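450aa long hypothetical fmu protein (PDB 2YXL) probably methylates RNA cytosines at carbon 5 using S-adenosylmethionine, as a member of the RsmB/NOP methyltransferase family, and is captured here with sinefungin bound. Local coordinates at residues Q244-A249 and G272-H276; A93-L98 and I137-P142. All coordinates share one frame; numbering follows the deposited sequence.

Contact 1 of 2, residues Q244-A249 and G272-H276; sequences QEEASA and GKTTH. With SFG (sinefungin), chain B.
Lys273 and Ser248 meet at their polar ends, and Lys273 and Gln244 together hold one water against the carboxylate of sinefungin. Gly272 N donates to SFG O at 2.9 Å, and Lys273 N donates to SFG OXT at 3.2 Å with an N-H...O angle of 140°. Gly272 carries no side chain on the side toward Gln244. The lysine chain, extended until its last torsion bends (chi4 63°), brings NZ back to SFG OXT, a weak bond, and to Ser248 OG, also weak at 3.4 Å. Its salt bridge runs to Asp337.

The water accepts from Gln244 NE2 at 3.1 Å and from Lys273 NZ, and donates to SFG OXT at 2.8 Å. Gln244 suits this place because its amide works at both ends: NE2 serves the water and lies 3.1 Å from Gly272 O, while OE1 accepts from Arg190.

The Lys273 methylenes run past Ser248 O, and the His276 ring brings its edge to Ala249, with CD2 3.3 Å from Ala249 O.

Gly272 and Lys273 belong to the predicted S-adenosylmethionine site of this Rossmann-like domain. The amine of Lys273 and the two backbone N-H groups probably stabilise the ligand carboxylate, while Asp337 would temper the charge of Lys273.

Contact 2 of 2, residues A93-L98 and I137-P142; sequences AVDIAL and IFEYKP
Ala93, on helix 84-99, meets Ile137 near the end of helix 124-138: its carbonyl O lies 3.9 Å from Ile137 CG2, and its small methyl faces the CD1 end of the isoleucine. Leu134 and Phe130, about one and two turns earlier on helix 124-138, also touch Ala93, a place where a short side chain lets the helices come close.

Val94 is next. Its CG2 packs on Ile137 CG2 at 4.0 Å, the two beta-branched side chains crossing at about a right angle. With chi1 at -69°, Ile137 sets CG2 anti to its own backbone N, and this one methyl reaches Ala93 O, Val94 and Ala97. The setting is an all-helical N-terminal region, in which helices 84-99 and 124-138 are joined through helix 104-121; Val94 also rests on Val70 of helix 47-75.

Ala97 lies closest to the partner backbone, its CA 5.8 Å from that of Phe138. Its methyl sits over a face of the Phe138 ring in a CH-pi contact, 4.1 Å from the centroid and 28° off the ring normal. The ring continues onto Ile107 and Leu110 of helix 104-121.

Leu98 reaches the non-helical residues Tyr140 and Pro142, its branched end long enough to meet both. Its CD2 methyl touches the edge of the Tyr140 ring in its plane, at CD2, 3.8 Å away, and packs against Pro142 CG at 3.9 Å. Tyr140 OH, at the far end of that ring, hydrogen-bonds to Glu73 of helix 47-75.

In the fold
Contact 1 is buried in the catalytic half of the chain, whereas contact 2 is only partly buried, its centre about 28 Å from that of the chain, against about 13 Å for contact 1. They sit on opposite sides of that centre, with nearest atoms about 22 Å apart, and share no helix or strand. Both pair a helical part and adjoining loop residues with a second helix, but in contact 1 segment 272-276 binds the ligand through backbone N-H groups. The chemistry follows: one weak direct hydrogen bond, a bridging water and bonds to sinefungin, against methyl groups and aromatic rings, without a hydrogen bond across the segments, in the helical region far from the annotated sites.

Contact 1 of 2, residues Q244-A249 and G272-H276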
ATOM      1  N   GLN A 244       6.989   1.712  -7.090  1.00 38.73           N
ATOM      2  CA  GLN A 244       5.834   1.095  -7.735  1.00 38.58           C
ATOM      3  C   GLN A 244       5.956  -0.423  -7.694  1.00 38.51           C
ATOM      4  O   GLN A 244       7.033  -0.971  -7.928  1.00 38.21           O
ATOM      5  CB  GLN A 244       5.692   1.569  -9.192  1.00 38.48           C
ATOM      6  CG  GLN A 244       4.469   1.001  -9.907  1.00 38.26           C
ATOM      7  CD  GLN A 244       4.281   1.526 -11.321  1.00 38.83           C
ATOM      8  OE1 GLN A 244       5.130   1.330 -12.195  1.00 39.26           O
ATOM      9  NE2 GLN A 244       3.143   2.174 -11.560  1.00 38.86           N
ATOM     10  N   GLU A 245       4.841  -1.088  -7.406  1.00 38.59           N
ATOM     11  CA  GLU A 245       4.768  -2.543  -7.431  1.00 38.83           C
ATOM     12  C   GLU A 245       4.809  -3.061  -8.860  1.00 38.77           C
ATOM     13  O   GLU A 245       4.392  -2.367  -9.791  1.00 38.92           O
ATOM     14  CB  GLU A 245       3.496  -3.040  -6.736  1.00 38.98           C
ATOM     15  CG  GLU A 245       3.389  -2.683  -5.253  1.00 39.85           C
ATOM     16  CD  GLU A 245       4.459  -3.344  -4.382  1.00 41.66           C
ATOM     17  OE1 GLU A 245       5.091  -4.338  -4.811  1.00 41.91           O
ATOM     18  OE2 GLU A 245       4.664  -2.863  -3.250  1.00 42.68           O
ATOM     19  N   GLU A 246       5.315  -4.283  -9.026  1.00 38.61           N
ATOM     20  CA  GLU A 246       5.390  -4.926 -10.336  1.00 38.37           C
ATOM     21  C   GLU A 246       4.019  -4.969 -11.025  1.00 38.09           C
ATOM     22  O   GLU A 246       3.902  -4.632 -12.205  1.00 38.18           O
ATOM     23  CB  GLU A 246       5.984  -6.334 -10.214  1.00 38.25           C
ATOM     24  CG  GLU A 246       6.289  -7.006 -11.549  1.00 37.92           C
ATOM     25  CD  GLU A 246       6.622  -8.477 -11.399  1.00 38.53           C
ATOM     26  OE1 GLU A 246       7.821  -8.827 -11.465  1.00 40.29           O
ATOM     27  OE2 GLU A 246       5.696  -9.287 -11.197  1.00 38.49           O
ATOM     28  N   ALA A 247       2.994  -5.371 -10.275  1.00 37.77           N
ATOM     29  CA  ALA A 247       1.624  -5.457 -10.785  1.00 37.64           C
ATOM     30  C   ALA A 247       1.111  -4.126 -11.350  1.00 37.65           C
ATOM     31  O   ALA A 247       0.438  -4.098 -12.382  1.00 37.40           O
ATOM     32  CB  ALA A 247       0.688  -5.979  -9.703  1.00 37.36           C
ATOM     33  N   SER A 248       1.450  -3.029 -10.677  1.00 37.72           N
ATOM     34  CA  SER A 248       1.070  -1.694 -11.126  1.00 37.99           C
ATOM     35  C   SER A 248       1.775  -1.275 -12.416  1.00 38.15           C
ATOM     36  O   SER A 248       1.188  -0.583 -13.249  1.00 38.37           O
ATOM     37  CB  SER A 248       1.336  -0.670 -10.027  1.00 37.99           C
ATOM     38  OG  SER A 248       0.496  -0.899  -8.909  1.00 38.28           O
ATOM     39  N   ALA A 249       3.027  -1.700 -12.576  1.00 38.29           N
ATOM     40  CA  ALA A 249       3.799  -1.412 -13.787  1.00 38.34           C
ATOM     41  C   ALA A 249       3.248  -2.138 -15.014  1.00 38.42           C
ATOM     42  O   ALA A 249       3.269  -1.596 -16.120  1.00 38.46           O
ATOM     43  CB  ALA A 249       5.253  -1.767 -13.583  1.00 38.35           C
ATOM     44  N   GLY A 272       1.949   6.962  -9.991  1.00 40.36           N
ATOM     45  CA  GLY A 272       2.792   5.830 -10.368  1.00 40.03           C
ATOM     46  C   GLY A 272       2.529   5.372 -11.790  1.00 39.94           C
ATOM     47  O   GLY A 272       3.466   5.136 -12.559  1.00 40.18           O
ATOM     48  N   LYS A 273       1.252   5.259 -12.145  1.00 39.64           N
ATOM     49  CA  LYS A 273       0.867   4.763 -13.463  1.00 39.34           C
ATOM     50  C   LYS A 273       0.849   5.843 -14.541  1.00 39.50           C
ATOM     51  O   LYS A 273       1.269   5.590 -15.671  1.00 39.53           O
ATOM     52  CB  LYS A 273      -0.467   4.024 -13.404  1.00 39.07           C
ATOM     53  CG  LYS A 273      -0.403   2.733 -12.624  1.00 38.42           C
ATOM     54  CD  LYS A 273      -1.702   1.962 -12.713  1.00 38.16           C
ATOM     55  CE  LYS A 273      -1.742   0.823 -11.701  1.00 38.14           C
ATOM     56  NZ  LYS A 273      -1.694   1.300 -10.288  1.00 37.45           N
ATOM     57  N   THR A 274       0.378   7.040 -14.199  1.00 39.71           N
ATOM     58  CA  THR A 274       0.343   8.146 -15.167  1.00 39.99           C
ATOM     59  C   THR A 274       1.745   8.583 -15.598  1.00 40.12           C
ATOM     60  O   THR A 274       1.949   8.973 -16.747  1.00 40.23           O
ATOM     61  CB  THR A 274      -0.511   9.364 -14.692  1.00 39.95           C
ATOM     62  OG1 THR A 274      -0.119  10.541 -15.408  1.00 40.29           O
ATOM     63  CG2 THR A 274      -0.351   9.615 -13.216  1.00 39.99           C
ATOM     64  N   THR A 275       2.706   8.495 -14.685  1.00 40.28           N
ATOM     65  CA  THR A 275       4.101   8.773 -15.020  1.00 40.40           C
ATOM     66  C   THR A 275       4.703   7.656 -15.890  1.00 40.27           C
ATOM     67  O   THR A 275       5.603   7.903 -16.696  1.00 40.30           O
ATOM     68  CB  THR A 275       4.955   9.063 -13.751  1.00 40.49           C
ATOM     69  OG1 THR A 275       6.119   9.813 -14.113  1.00 41.33           O
ATOM     70  CG2 THR A 275       5.371   7.782 -13.037  1.00 40.25           C
ATOM     71  N   HIS A 276       4.184   6.438 -15.731  1.00 40.12           N
ATOM     72  CA  HIS A 276       4.581   5.286 -16.544  1.00 39.91           C
ATOM     73  C   HIS A 276       3.983   5.368 -17.954  1.00 39.81           C
ATOM     74  O   HIS A 276       4.643   5.023 -18.935  1.00 39.69           O
ATOM     75  CB  HIS A 276       4.158   3.990 -15.845  1.00 39.94           C
ATOM     76  CG  HIS A 276       4.801   2.751 -16.392  1.00 40.16           C
ATOM     77  ND1 HIS A 276       5.934   2.776 -17.178  1.00 40.95           N
ATOM     78  CD2 HIS A 276       4.489   1.443 -16.227  1.00 40.21           C
ATOM     79  CE1 HIS A 276       6.275   1.538 -17.496  1.00 40.97           C
ATOM     80  NE2 HIS A 276       5.416   0.711 -16.929  1.00 40.72           N
TER
HETATM   81  N   SFG B5748      -3.420   5.312 -10.172  1.00 75.25           N
HETATM   82  CA  SFG B5748      -2.706   5.852  -9.001  1.00 75.30           C
HETATM   83  C   SFG B5748      -1.203   5.519  -9.097  1.00 75.22           C
HETATM   84  O   SFG B5748      -0.412   6.252  -8.466  1.00 75.22           O
HETATM   85  OXT SFG B5748      -0.871   4.548  -9.809  1.00 75.15           O
HETATM   86  CB  SFG B5748      -3.325   5.305  -7.700  1.00 75.33           C
HETATM   87  CG  SFG B5748      -4.773   5.798  -7.522  1.00 75.63           C
HETATM   88  CD  SFG B5748      -5.401   5.348  -6.194  1.00 76.08           C
HETATM   89  NE  SFG B5748      -5.490   3.881  -6.185  1.00 76.02           N
HETATM   90  C5' SFG B5748      -6.834   5.896  -6.005  1.00 77.17           C
HETATM   91  C4' SFG B5748      -6.966   7.429  -6.187  1.00 77.98           C
HETATM   92  O4' SFG B5748      -8.323   7.662  -6.636  1.00 78.53           O
HETATM   93  C3' SFG B5748      -6.822   8.237  -4.885  1.00 78.30           C
HETATM   94  O3' SFG B5748      -5.742   9.168  -5.037  1.00 77.81           O
HETATM   95  C2' SFG B5748      -8.161   8.976  -4.741  1.00 78.74           C
HETATM   96  O2' SFG B5748      -7.967  10.321  -4.287  1.00 78.56           O
HETATM   97  C1' SFG B5748      -8.659   8.986  -6.182  1.00 79.37           C
HETATM   98  N9  SFG B5748     -10.131   9.172  -6.335  1.00 79.66           N
HETATM   99  C8  SFG B5748     -11.090   8.568  -5.629  1.00 79.80           C
HETATM  100  N7  SFG B5748     -12.286   8.972  -6.058  1.00 79.87           N
HETATM  101  C5  SFG B5748     -12.091   9.842  -7.044  1.00 79.96           C
HETATM  102  C6  SFG B5748     -12.942  10.584  -7.860  1.00 79.83           C
HETATM  103  N6  SFG B5748     -14.263  10.497  -7.725  1.00 79.71           N
HETATM  104  N1  SFG B5748     -12.408  11.395  -8.791  1.00 79.73           N
HETATM  105  C2  SFG B5748     -11.092  11.491  -8.936  1.00 79.81           C
HETATM  106  N3  SFG B5748     -10.256  10.797  -8.173  1.00 79.86           N
HETATM  107  C4  SFG B5748     -10.723   9.967  -7.224  1.00 79.86           C
HETATM  108  O   HOH W   1       1.038   2.533  -9.317  1.00 44.08           O

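Contact 2 of 2, residues A93-L98 and I137-P142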
ATOM      1  N   ALA A  93       4.321  -1.592  23.495  1.00 31.60           N
ATOM      2  CA  ALA A  93       4.678  -2.352  24.696  1.00 31.75           C
ATOM      3  C   ALA A  93       4.155  -3.789  24.667  1.00 31.91           C
ATOM      4  O   ALA A  93       4.879  -4.719  25.022  1.00 31.94           O
ATOM      5  CB  ALA A  93       4.204  -1.630  25.955  1.00 31.62           C
ATOM      6  N   VAL A  94       2.905  -3.962  24.244  1.00 32.18           N
ATOM      7  CA  VAL A  94       2.287  -5.288  24.155  1.00 32.44           C
ATOM      8  C   VAL A  94       3.006  -6.160  23.121  1.00 32.61           C
ATOM      9  O   VAL A  94       3.269  -7.337  23.370  1.00 32.69           O
ATOM     10  CB  VAL A  94       0.760  -5.199  23.858  1.00 32.51           C
ATOM     11  CG1 VAL A  94       0.190  -6.560  23.447  1.00 32.56           C
ATOM     12  CG2 VAL A  94       0.013  -4.649  25.074  1.00 32.42           C
ATOM     13  N   ASP A  95       3.341  -5.568  21.977  1.00 32.75           N
ATOM     14  CA  ASP A  95       4.061  -6.280  20.923  1.00 33.05           C
ATOM     15  C   ASP A  95       5.466  -6.698  21.361  1.00 33.14           C
ATOM     16  O   ASP A  95       5.909  -7.817  21.079  1.00 33.23           O
ATOM     17  CB  ASP A  95       4.148  -5.420  19.665  1.00 33.12           C
ATOM     18  CG  ASP A  95       4.672  -6.186  18.476  1.00 33.69           C
ATOM     19  OD1 ASP A  95       5.787  -5.871  18.009  1.00 34.85           O
ATOM     20  OD2 ASP A  95       3.974  -7.113  18.014  1.00 34.45           O
ATOM     21  N   ILE A  96       6.160  -5.793  22.047  1.00 33.18           N
ATOM     22  CA  ILE A  96       7.512  -6.062  22.522  1.00 33.02           C
ATOM     23  C   ILE A  96       7.502  -7.141  23.611  1.00 33.27           C
ATOM     24  O   ILE A  96       8.325  -8.058  23.585  1.00 33.30           O
ATOM     25  CB  ILE A  96       8.241  -4.761  22.956  1.00 32.90           C
ATOM     26  CG1 ILE A  96       8.728  -4.007  21.713  1.00 32.57           C
ATOM     27  CG2 ILE A  96       9.417  -5.066  23.868  1.00 32.86           C
ATOM     28  CD1 ILE A  96       9.239  -2.602  21.973  1.00 32.72           C
ATOM     29  N   ALA A  97       6.548  -7.040  24.536  1.00 33.45           N
ATOM     30  CA  ALA A  97       6.428  -7.994  25.641  1.00 33.67           C
ATOM     31  C   ALA A  97       6.017  -9.398  25.191  1.00 33.83           C
ATOM     32  O   ALA A  97       6.530 -10.389  25.708  1.00 33.96           O
ATOM     33  CB  ALA A  97       5.465  -7.475  26.700  1.00 33.50           C
ATOM     34  N   LEU A  98       5.099  -9.479  24.232  1.00 34.12           N
ATOM     35  CA  LEU A  98       4.577 -10.770  23.787  1.00 34.36           C
ATOM     36  C   LEU A  98       5.468 -11.488  22.782  1.00 34.35           C
ATOM     37  O   LEU A  98       5.527 -12.717  22.781  1.00 34.25           O
ATOM     38  CB  LEU A  98       3.171 -10.627  23.192  1.00 34.48           C
ATOM     39  CG  LEU A  98       1.977 -10.259  24.080  1.00 35.11           C
ATOM     40  CD1 LEU A  98       0.690 -10.390  23.270  1.00 35.35           C
ATOM     41  CD2 LEU A  98       1.906 -11.110  25.344  1.00 35.52           C
ATOM     42  N   ILE A 137       1.046  -5.672  31.628  1.00 43.49           N
ATOM     43  CA  ILE A 137       1.408  -6.056  30.264  1.00 43.98           C
ATOM     44  C   ILE A 137       2.502  -7.130  30.256  1.00 44.64           C
ATOM     45  O   ILE A 137       2.401  -8.118  29.526  1.00 44.74           O
ATOM     46  CB  ILE A 137       1.826  -4.816  29.425  1.00 43.78           C
ATOM     47  CG1 ILE A 137       0.603  -3.928  29.157  1.00 43.78           C
ATOM     48  CG2 ILE A 137       2.494  -5.228  28.112  1.00 43.43           C
ATOM     49  CD1 ILE A 137       0.930  -2.520  28.690  1.00 43.20           C
ATOM     50  N   PHE A 138       3.530  -6.947  31.078  1.00 45.42           N
ATOM     51  CA  PHE A 138       4.634  -7.905  31.143  1.00 46.27           C
ATOM     52  C   PHE A 138       4.280  -9.216  31.854  1.00 46.75           C
ATOM     53  O   PHE A 138       4.993 -10.208  31.720  1.00 46.72           O
ATOM     54  CB  PHE A 138       5.891  -7.259  31.735  1.00 46.29           C
ATOM     55  CG  PHE A 138       6.638  -6.404  30.752  1.00 46.57           C
ATOM     56  CD1 PHE A 138       6.469  -5.026  30.739  1.00 46.46           C
ATOM     57  CD2 PHE A 138       7.499  -6.983  29.822  1.00 46.86           C
ATOM     58  CE1 PHE A 138       7.149  -4.230  29.822  1.00 46.42           C
ATOM     59  CE2 PHE A 138       8.185  -6.195  28.899  1.00 47.04           C
ATOM     60  CZ  PHE A 138       8.004  -4.812  28.901  1.00 46.56           C
ATOM     61  N   GLU A 139       3.171  -9.211  32.588  1.00 47.58           N
ATOM     62  CA  GLU A 139       2.693 -10.396  33.297  1.00 48.41           C
ATOM     63  C   GLU A 139       1.499 -11.064  32.608  1.00 49.01           C
ATOM     64  O   GLU A 139       0.991 -12.078  33.094  1.00 49.10           O
ATOM     65  CB  GLU A 139       2.315 -10.040  34.735  1.00 48.40           C
ATOM     66  CG  GLU A 139       3.496  -9.744  35.649  1.00 48.68           C
ATOM     67  CD  GLU A 139       3.079  -9.037  36.926  1.00 49.13           C
ATOM     68  OE1 GLU A 139       2.030  -8.354  36.918  1.00 49.57           O
ATOM     69  OE2 GLU A 139       3.801  -9.155  37.939  1.00 49.36           O
ATOM     70  N   TYR A 140       1.058 -10.500  31.485  1.00 49.74           N
ATOM     71  CA  TYR A 140      -0.120 -11.001  30.777  1.00 50.50           C
ATOM     72  C   TYR A 140       0.093 -12.394  30.188  1.00 51.29           C
ATOM     73  O   TYR A 140       1.051 -12.624  29.446  1.00 51.29           O
ATOM     74  CB  TYR A 140      -0.560 -10.024  29.677  1.00 50.31           C
ATOM     75  CG  TYR A 140      -1.611 -10.587  28.745  1.00 49.93           C
ATOM     76  CD1 TYR A 140      -2.950 -10.648  29.128  1.00 49.57           C
ATOM     77  CD2 TYR A 140      -1.264 -11.068  27.485  1.00 49.92           C
ATOM     78  CE1 TYR A 140      -3.918 -11.172  28.277  1.00 49.59           C
ATOM     79  CE2 TYR A 140      -2.223 -11.593  26.625  1.00 49.99           C
ATOM     80  CZ  TYR A 140      -3.547 -11.642  27.028  1.00 49.95           C
ATOM     81  OH  TYR A 140      -4.495 -12.161  26.177  1.00 50.03           O
ATOM     82  N   LYS A 141      -0.817 -13.308  30.521  1.00 52.30           N
ATOM     83  CA  LYS A 141      -0.800 -14.667  29.972  1.00 53.38           C
ATOM     84  C   LYS A 141      -1.678 -14.802  28.719  1.00 54.02           C
ATOM     85  O   LYS A 141      -2.906 -14.719  28.806  1.00 54.08           O
ATOM     86  CB  LYS A 141      -1.163 -15.724  31.038  1.00 53.51           C
ATOM     87  CG  LYS A 141      -2.031 -15.241  32.215  1.00 53.89           C
ATOM     88  CD  LYS A 141      -3.527 -15.263  31.897  1.00 54.44           C
ATOM     89  CE  LYS A 141      -4.372 -14.996  33.141  1.00 54.22           C
ATOM     90  NZ  LYS A 141      -4.340 -13.565  33.569  1.00 54.28           N
ATOM     91  N   PRO A 142      -1.041 -15.001  27.545  1.00 54.68           N
ATOM     92  CA  PRO A 142      -1.746 -15.133  26.267  1.00 55.24           C
ATOM     93  C   PRO A 142      -2.614 -16.387  26.232  1.00 55.78           C
ATOM     94  O   PRO A 142      -2.099 -17.506  26.321  1.00 55.85           O
ATOM     95  CB  PRO A 142      -0.607 -15.234  25.239  1.00 55.22           C
ATOM     96  CG  PRO A 142       0.603 -14.712  25.943  1.00 55.05           C
ATOM     97  CD  PRO A 142       0.417 -15.110  27.368  1.00 54.74           C
TER